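Local coordinates for protein deoxyhypusine hydroxylase (PDB 4D4Z) that catalyses the iron-dependent hydroxylation of a deoxyhypusine residue on translation factor eIF5A, the second and last step in making hypusine, at residues A[55-60]-A[90-95]. Numbering follows the deposited sequence.
Sequences DSALLK and PMVRHE. With FE (Fe (III) ion), chain C; OH (hydroxide ion), chain E.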
loop_
_atom_site.group_PDB
_atom_site.type_symbol
_atom_site.label_atom_id
_atom_site.label_comp_id
_atom_site.label_asym_id
_atom_site.label_seq_id
_atom_site.Cartn_x
_atom_site.Cartn_y
_atom_site.Cartn_z
ATOM N N ASP A 55 -0.769 -18.451 -3.209
ATOM C CA ASP A 55 -1.149 -18.660 -1.777
ATOM C C ASP A 55 -0.780 -17.483 -0.859
ATOM O O ASP A 55 -1.355 -17.344 0.210
ATOM C CB ASP A 55 -0.417 -19.882 -1.201
ATOM C CG ASP A 55 -0.878 -21.191 -1.787
ATOM O OD1 ASP A 55 -1.998 -21.256 -2.279
ATOM O OD2 ASP A 55 -0.076 -22.155 -1.672
ATOM N N SER A 56 0.183 -16.651 -1.261
ATOM C CA SER A 56 0.649 -15.544 -0.394
ATOM C C SER A 56 -0.289 -14.326 -0.553
ATOM O O SER A 56 -0.267 -13.654 -1.602
ATOM C CB SER A 56 2.051 -15.166 -0.760
ATOM O OG SER A 56 2.528 -14.002 -0.077
ATOM N N ALA A 57 -1.048 -13.996 0.490
ATOM C CA ALA A 57 -1.817 -12.751 0.523
ATOM C C ALA A 57 -0.891 -11.518 0.438
ATOM O O ALA A 57 -1.254 -10.536 -0.197
ATOM C CB ALA A 57 -2.682 -12.650 1.784
ATOM N N LEU A 58 0.311 -11.609 1.029
ATOM C CA LEU A 58 1.266 -10.529 0.882
ATOM C C LEU A 58 1.624 -10.253 -0.582
ATOM O O LEU A 58 1.519 -9.094 -1.057
ATOM C CB LEU A 58 2.536 -10.742 1.701
ATOM C CG LEU A 58 3.491 -9.591 1.690
ATOM C CD1 LEU A 58 2.922 -8.502 2.544
ATOM C CD2 LEU A 58 4.825 -9.991 2.237
ATOM N N LEU A 59 1.974 -11.302 -1.308
ATOM C CA LEU A 59 2.348 -11.115 -2.669
ATOM C C LEU A 59 1.130 -10.615 -3.480
ATOM O O LEU A 59 1.236 -9.669 -4.283
ATOM C CB LEU A 59 2.909 -12.409 -3.290
ATOM C CG LEU A 59 3.291 -12.324 -4.770
ATOM C CD1 LEU A 59 4.413 -11.346 -4.989
ATOM C CD2 LEU A 59 3.743 -13.709 -5.251
ATOM N N LYS A 60 -0.035 -11.258 -3.308
ATOM C CA LYS A 60 -1.192 -10.880 -4.055
ATOM C C LYS A 60 -1.567 -9.405 -3.897
ATOM O O LYS A 60 -1.885 -8.713 -4.853
ATOM C CB LYS A 60 -2.426 -11.765 -3.709
ATOM C CG LYS A 60 -2.286 -13.166 -4.265
ATOM C CD LYS A 60 -3.570 -13.927 -4.046
ATOM C CE LYS A 60 -3.796 -14.222 -2.621
ATOM N NZ LYS A 60 -5.072 -14.973 -2.426
ATOM N N PRO A 90 -9.263 -10.016 2.880
ATOM C CA PRO A 90 -9.596 -8.589 2.943
ATOM C C PRO A 90 -8.494 -7.653 2.456
ATOM O O PRO A 90 -8.780 -6.659 1.762
ATOM C CB PRO A 90 -9.976 -8.344 4.401
ATOM C CG PRO A 90 -10.541 -9.683 4.830
ATOM C CD PRO A 90 -9.662 -10.711 4.121
ATOM N N MET A 91 -7.266 -7.923 2.833
ATOM C CA MET A 91 -6.210 -6.980 2.457
ATOM C C MET A 91 -5.968 -6.996 0.950
ATOM O O MET A 91 -5.522 -5.973 0.426
ATOM C CB MET A 91 -4.840 -7.171 3.148
ATOM C CG MET A 91 -4.117 -8.474 2.811
ATOM S SD MET A 91 -2.623 -8.667 3.817
ATOM C CE MET A 91 -1.282 -7.671 3.113
ATOM N N VAL A 92 -6.226 -8.104 0.270
ATOM C CA VAL A 92 -6.015 -8.201 -1.190
ATOM C C VAL A 92 -7.181 -7.459 -1.894
ATOM O O VAL A 92 -6.959 -6.664 -2.831
ATOM C CB VAL A 92 -5.964 -9.631 -1.690
ATOM C CG1 VAL A 92 -5.905 -9.682 -3.181
ATOM C CG2 VAL A 92 -4.789 -10.380 -1.055
ATOM N N ARG A 93 -8.411 -7.672 -1.419
ATOM C CA ARG A 93 -9.536 -6.919 -1.942
ATOM C C ARG A 93 -9.458 -5.386 -1.712
ATOM O O ARG A 93 -9.737 -4.548 -2.608
ATOM C CB ARG A 93 -10.854 -7.487 -1.363
ATOM C CG ARG A 93 -11.094 -8.941 -1.647
ATOM C CD ARG A 93 -12.404 -9.518 -1.051
ATOM N NE ARG A 93 -13.553 -8.880 -1.655
ATOM C CZ ARG A 93 -14.612 -8.424 -1.046
ATOM N NH1 ARG A 93 -14.877 -8.791 0.195
ATOM N NH2 ARG A 93 -15.501 -7.763 -1.736
ATOM N N HIS A 94 -8.992 -5.009 -0.540
ATOM C CA HIS A 94 -8.735 -3.615 -0.253
ATOM C C HIS A 94 -7.709 -3.055 -1.244
ATOM O O HIS A 94 -7.896 -1.979 -1.785
ATOM C CB HIS A 94 -8.253 -3.408 1.241
ATOM C CG HIS A 94 -7.064 -2.494 1.372
ATOM N ND1 HIS A 94 -7.099 -1.138 1.129
ATOM C CD2 HIS A 94 -5.770 -2.791 1.625
ATOM C CE1 HIS A 94 -5.877 -0.638 1.269
ATOM N NE2 HIS A 94 -5.060 -1.624 1.549
ATOM N N GLU A 95 -6.636 -3.781 -1.482
ATOM C CA GLU A 95 -5.568 -3.199 -2.275
ATOM C C GLU A 95 -6.047 -3.012 -3.745
ATOM O O GLU A 95 -5.744 -2.056 -4.405
ATOM C CB GLU A 95 -4.302 -4.050 -2.179
ATOM C CG GLU A 95 -3.059 -3.202 -2.373
ATOM C CD GLU A 95 -2.820 -2.168 -1.268
ATOM O OE1 GLU A 95 -2.884 -2.534 -0.044
ATOM O OE2 GLU A 95 -2.704 -0.949 -1.606
HETATM FE FE FE C . -2.856 -1.673 1.789
HETATM O O OH E . -2.208 -3.388 2.708
#
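V92 meets A57 and K60 with both methyls of its fork: CG2 packs closest, 3.6 Å from A57 O and 3.8 Å from K60 CB, with A57 CB a little farther off, and CG1 also faces K60 CB. Placing CG1 anti to the backbone N (chi1 174°) sets CG2 anti to the carbonyl carbon, the position from which it reaches the first turn of helix 57-70. K60 touches V92 through its CB, while its chain, bent at chi3 (-69°), carries NZ to a salt bridge with E89. M91 lies beside V92; in the conformer given, one of two, its SD is 4.5 Å from A57 CB and its terminal CE 4.3 Å from L58 CD1. No hydrogen bond joins the two segments. This is apolar packing between the starts of helices 57-70 and 90-103, where the first and second HEAT-like repeats (59-85 and 92-118) of the superhelical fold begin. The first of these starts is capped by S56, whose OG accepts from L59 N at 3.0 Å. On the second, H94 and E95 bind one iron of the di-iron centre, through H94 NE2 at 2.2 Å and E95 OE1 at 2.0 Å, and H212 is a further ligand. The hydroxide, also bound to this iron, lies near the plane of the H94 ring, beyond its edge, and T126 holds H94 ND1 by a hydrogen bond, which probably fixes the ring's rotation. The same M91 conformer touches H61 and H245, ligands of the other iron.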